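Side-chain contacts in invasion-associated protein (Mycobacterium tuberculosis, PDB 4LJ1), which probably binds peptidoglycan in the mycobacterial cell wall through a non-catalytic NlpC/p60 domain: residues Q5-T8 with D9-A13; S117-T121 with N122-P126. One frame throughout, in Å; residues are numbered along the deposited sequence.

Interaction 1: residues Q5-T8 with D9-A13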
loop_
_atom_site.group_PDB
_atom_site.type_symbol
_atom_site.label_atom_id
_atom_site.label_comp_id
_atom_site.label_asym_id
_atom_site.label_seq_id
_atom_site.Cartn_x
_atom_site.Cartn_y
_atom_site.Cartn_z
ATOM N N GLN A 5 -13.381 0.154 11.426
ATOM C CA GLN A 5 -12.886 -1.236 11.465
ATOM C C GLN A 5 -13.476 -2.022 10.293
ATOM O O GLN A 5 -12.765 -2.763 9.603
ATOM C CB GLN A 5 -13.210 -1.942 12.796
ATOM C CG GLN A 5 -12.173 -1.725 13.890
ATOM C CD GLN A 5 -12.421 -2.572 15.129
ATOM O OE1 GLN A 5 -13.443 -3.251 15.246
ATOM N NE2 GLN A 5 -11.476 -2.535 16.064
ATOM N N GLN A 6 -14.770 -1.824 10.061
ATOM C CA GLN A 6 -15.462 -2.511 8.980
ATOM C C GLN A 6 -14.876 -2.141 7.619
ATOM O O GLN A 6 -14.559 -3.024 6.826
ATOM C CB GLN A 6 -16.960 -2.219 9.029
ATOM C CG GLN A 6 -17.643 -2.844 10.235
ATOM C CD GLN A 6 -19.107 -2.482 10.335
ATOM O OE1 GLN A 6 -19.608 -2.173 11.416
ATOM N NE2 GLN A 6 -19.805 -2.520 9.205
ATOM N N ILE A 7 -14.715 -0.850 7.358
ATOM C CA ILE A 7 -14.171 -0.397 6.071
ATOM C C ILE A 7 -12.724 -0.855 5.898
ATOM O O ILE A 7 -12.319 -1.290 4.818
ATOM C CB ILE A 7 -14.242 1.136 5.930
ATOM C CG1 ILE A 7 -15.693 1.612 5.867
ATOM C CG2 ILE A 7 -13.509 1.597 4.684
ATOM C CD1 ILE A 7 -15.850 3.068 6.251
ATOM N N THR A 8 -11.950 -0.765 6.968
ATOM C CA THR A 8 -10.572 -1.249 6.936
ATOM C C THR A 8 -10.507 -2.727 6.552
ATOM O O THR A 8 -9.637 -3.151 5.786
ATOM C CB THR A 8 -9.865 -1.048 8.286
ATOM O OG1 THR A 8 -9.819 0.350 8.584
ATOM C CG2 THR A 8 -8.443 -1.602 8.218
ATOM N N ASP A 9 -11.436 -3.516 7.072
ATOM C CA ASP A 9 -11.503 -4.939 6.737
ATOM C C ASP A 9 -11.823 -5.153 5.246
ATOM O O ASP A 9 -11.306 -6.083 4.628
ATOM C CB ASP A 9 -12.507 -5.681 7.632
ATOM C CG ASP A 9 -12.023 -5.842 9.085
ATOM O OD1 ASP A 9 -10.796 -5.774 9.357
ATOM O OD2 ASP A 9 -12.886 -6.053 9.966
ATOM N N VAL A 10 -12.662 -4.302 4.666
ATOM C CA VAL A 10 -12.950 -4.361 3.230
ATOM C C VAL A 10 -11.680 -4.073 2.427
ATOM O O VAL A 10 -11.370 -4.770 1.470
ATOM C CB VAL A 10 -14.088 -3.374 2.828
ATOM C CG1 VAL A 10 -14.194 -3.239 1.319
ATOM C CG2 VAL A 10 -15.427 -3.809 3.440
ATOM N N VAL A 11 -10.961 -3.027 2.796
ATOM C CA VAL A 11 -9.730 -2.651 2.107
ATOM C C VAL A 11 -8.709 -3.785 2.171
ATOM O O VAL A 11 -8.084 -4.171 1.169
ATOM C CB VAL A 11 -9.183 -1.360 2.730
ATOM C CG1 VAL A 11 -7.774 -1.054 2.244
ATOM C CG2 VAL A 11 -10.116 -0.206 2.421
ATOM N N ILE A 12 -8.552 -4.352 3.359
ATOM C CA ILE A 12 -7.614 -5.445 3.516
ATOM C C ILE A 12 -8.022 -6.678 2.712
ATOM O O ILE A 12 -7.180 -7.317 2.067
ATOM C CB ILE A 12 -7.387 -5.780 5.013
ATOM C CG1 ILE A 12 -6.549 -4.677 5.685
ATOM C CG2 ILE A 12 -6.687 -7.134 5.166
ATOM C CD1 ILE A 12 -6.467 -4.746 7.193
ATOM N N ALA A 13 -9.304 -7.031 2.751
ATOM C CA ALA A 13 -9.771 -8.178 1.984
ATOM C C ALA A 13 -9.534 -7.962 0.489
ATOM O O ALA A 13 -9.159 -8.879 -0.213
ATOM C CB ALA A 13 -11.244 -8.422 2.239
#
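Gln5 O and Asp9 N meet across the first turn of the alpha-helix formed by residues 5-16, the nitrogen donating to the oxygen at 3.0 Å. It is the first of four i to i+4 backbone bonds joining residues 5-8 to 9-13. The carboxylate of Asp9 leans back over the same turn: its CG, which sits beside its own backbone N with chi1 -71°, comes within 3.2 Å of Gln5 O. OD2 and Gln5 O are both acceptors, so no bond links them; a long, weak ion pair of Asp9 OD1 with Lys84 may partly balance the carboxylate's charge. Gln6 repeats the pattern one residue on, its O accepting from Val10 N while Val10 CG2 rests 3.6 Å from that same oxygen. Next comes Ile7, whose O takes a nearly straight bond from Val11 N, with 165° at the hydrogen and the donor nearly along the C=O axis. Val11 CG2 stands beside its own N and therefore folds back to 3.4 Å from Ile7 O, but reaches Ile7 CG2 only loosely. This apolar side turns inward: Ile7 and Val11 both touch Ala59, and Val11 also packs on Ala55 and Tyr56 of helix 48-57. At Thr8 the side chain divides its roles. OG1 bonds back to Tyr4 O, one turn earlier, whereas the methyl runs alongside Ile12, pointing the same way, with Thr8 CG2 3.9 Å from Ile12 CD1. At the backbone of the same pair Ile12 N donates to Thr8 O at 2.9 Å, and Ile12 CG1 lies 3.4 Å from the same oxygen.

Interaction 2: residues S117-T121 with N122-P126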
loop_
_atom_site.group_PDB
_atom_site.type_symbol
_atom_site.label_atom_id
_atom_site.label_comp_id
_atom_site.label_asym_id
_atom_site.label_seq_id
_atom_site.Cartn_x
_atom_site.Cartn_y
_atom_site.Cartn_z
ATOM N N SER A 117 4.190 -10.521 3.847
ATOM C CA SER A 117 5.571 -10.672 4.339
ATOM C C SER A 117 5.696 -9.987 5.687
ATOM O O SER A 117 5.015 -9.013 5.931
ATOM C CB SER A 117 6.556 -9.940 3.436
ATOM O OG SER A 117 6.442 -10.267 2.076
ATOM N N PRO A 118 6.617 -10.417 6.554
ATOM C CA PRO A 118 6.856 -9.641 7.770
ATOM C C PRO A 118 7.339 -8.235 7.420
ATOM O O PRO A 118 8.069 -8.050 6.451
ATOM C CB PRO A 118 7.953 -10.448 8.475
ATOM C CG PRO A 118 7.770 -11.839 7.990
ATOM C CD PRO A 118 7.307 -11.712 6.578
ATOM N N VAL A 119 6.932 -7.252 8.212
ATOM C CA VAL A 119 7.414 -5.901 8.021
ATOM C C VAL A 119 8.943 -5.868 8.136
ATOM O O VAL A 119 9.520 -6.532 9.030
ATOM C CB VAL A 119 6.803 -4.950 9.056
ATOM C CG1 VAL A 119 7.418 -3.560 8.959
ATOM C CG2 VAL A 119 5.289 -4.906 8.919
ATOM N N ARG A 120 9.601 -5.129 7.248
ATOM C CA ARG A 120 11.051 -4.960 7.276
ATOM C C ARG A 120 11.342 -3.504 7.643
ATOM O O ARG A 120 10.795 -2.578 7.046
ATOM C CB ARG A 120 11.669 -5.196 5.892
ATOM C CG ARG A 120 11.526 -6.575 5.239
ATOM C CD ARG A 120 11.896 -6.484 3.730
ATOM N NE ARG A 120 10.769 -6.577 2.781
ATOM C CZ ARG A 120 10.392 -5.653 1.903
ATOM N NH1 ARG A 120 11.013 -4.486 1.818
ATOM N NH2 ARG A 120 9.378 -5.891 1.118
ATOM N N THR A 121 12.205 -3.263 8.611
ATOM C CA THR A 121 12.498 -1.868 8.941
ATOM C C THR A 121 13.666 -1.319 8.108
ATOM O O THR A 121 13.846 -0.121 8.075
ATOM C CB THR A 121 12.815 -1.652 10.418
ATOM O OG1 THR A 121 13.856 -2.556 10.747
ATOM C CG2 THR A 121 11.592 -1.896 11.286
ATOM N N ASN A 122 14.392 -2.172 7.383
ATOM C CA ASN A 122 15.463 -1.677 6.516
ATOM C C ASN A 122 14.911 -0.767 5.432
ATOM O O ASN A 122 14.135 -1.212 4.589
ATOM C CB ASN A 122 16.255 -2.799 5.855
ATOM C CG ASN A 122 17.387 -2.268 4.992
ATOM O OD1 ASN A 122 18.244 -1.554 5.490
ATOM N ND2 ASN A 122 17.404 -2.620 3.703
ATOM N N GLY A 123 15.317 0.505 5.467
ATOM C CA GLY A 123 14.887 1.485 4.501
ATOM C C GLY A 123 13.505 2.061 4.769
ATOM O O GLY A 123 13.032 2.899 3.994
ATOM N N MET A 124 12.843 1.636 5.849
ATOM C CA MET A 124 11.489 2.068 6.133
ATOM C C MET A 124 11.467 3.540 6.505
ATOM O O MET A 124 12.314 4.028 7.279
ATOM C CB MET A 124 10.902 1.197 7.245
ATOM C CG MET A 124 9.434 1.455 7.530
ATOM S SD MET A 124 8.804 0.369 8.806
ATOM C CE MET A 124 7.688 1.499 9.630
ATOM N N THR A 125 10.500 4.256 5.969
ATOM C CA THR A 125 10.288 5.645 6.265
ATOM C C THR A 125 9.813 5.754 7.728
ATOM O O THR A 125 9.120 4.861 8.204
ATOM C CB THR A 125 9.258 6.174 5.242
ATOM O OG1 THR A 125 9.573 5.744 3.895
ATOM C CG2 THR A 125 9.150 7.659 5.280
ATOM N N PRO A 126 10.199 6.809 8.477
ATOM C CA PRO A 126 9.932 6.830 9.928
ATOM C C PRO A 126 8.481 6.886 10.399
ATOM O O PRO A 126 8.223 6.665 11.575
ATOM C CB PRO A 126 10.672 8.081 10.418
ATOM C CG PRO A 126 11.343 8.678 9.264
ATOM C CD PRO A 126 11.199 7.811 8.072
HETATM O O HOH W 1 13.105 -3.552 3.227
#
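Thr121 and Met124 close a type II beta turn, in which Met124 N donates to Thr121 O at 3.0 Å. The bond is straight at the hydrogen, 166°, but the donor stands above the carbonyl plane, 56° out of it. Thr121 OG1 sits between its own backbone N and carbonyl carbon, 3.4 Å from Asn122 N at an angle too poor for a bond. Gly123, at the third position, has the positive phi (80°) that this turn type calls for and that glycine readily adopts. Met124 CB sits 3.3 Å from Thr121 O; beyond it the chain runs extended through chi1 and chi2 and bends at chi3, carrying the sulfur back toward Val119. The two side chains cross obliquely, with Met124 SD 4.2 Å from Val119 CG1. In the Arg120 conformer described, a water accepts from Arg120 NH1 at 2.7 Å, in plane at the guanidinium edge, and donates to Asn122 O at 2.9 Å; NH2 forms a salt bridge with Glu109. The turn lies in the loop between strands 114-118 and 128-130, while Val119 and Met124 both pack on Ile88 of strand 87-90 and Val119 and Arg120 touch Met107 of strand 106-110.

Both contacts are local and lie toward the surface, with centres 22 Å apart and nearest atoms about 11 Å apart, so neither touches the other. Interaction 1 stays within a single element, helix 5-16, and repeats one backbone bond four times; its one buried residue, Val11, faces helix 48-57. Interaction 2 has no buried residue among those that touch; it lies within the loop after strand 114-118 and closes with a single backbone bond, supplemented by a water bridge in the Arg120 conformer described. Charge also enters differently: a weak, long pair with Lys84 at the helix, a salt bridge with Glu109 just before the turn, in that same conformer. Apolar packing reaches helix 48-57 from interaction 1 and strand 87-90 from interaction 2.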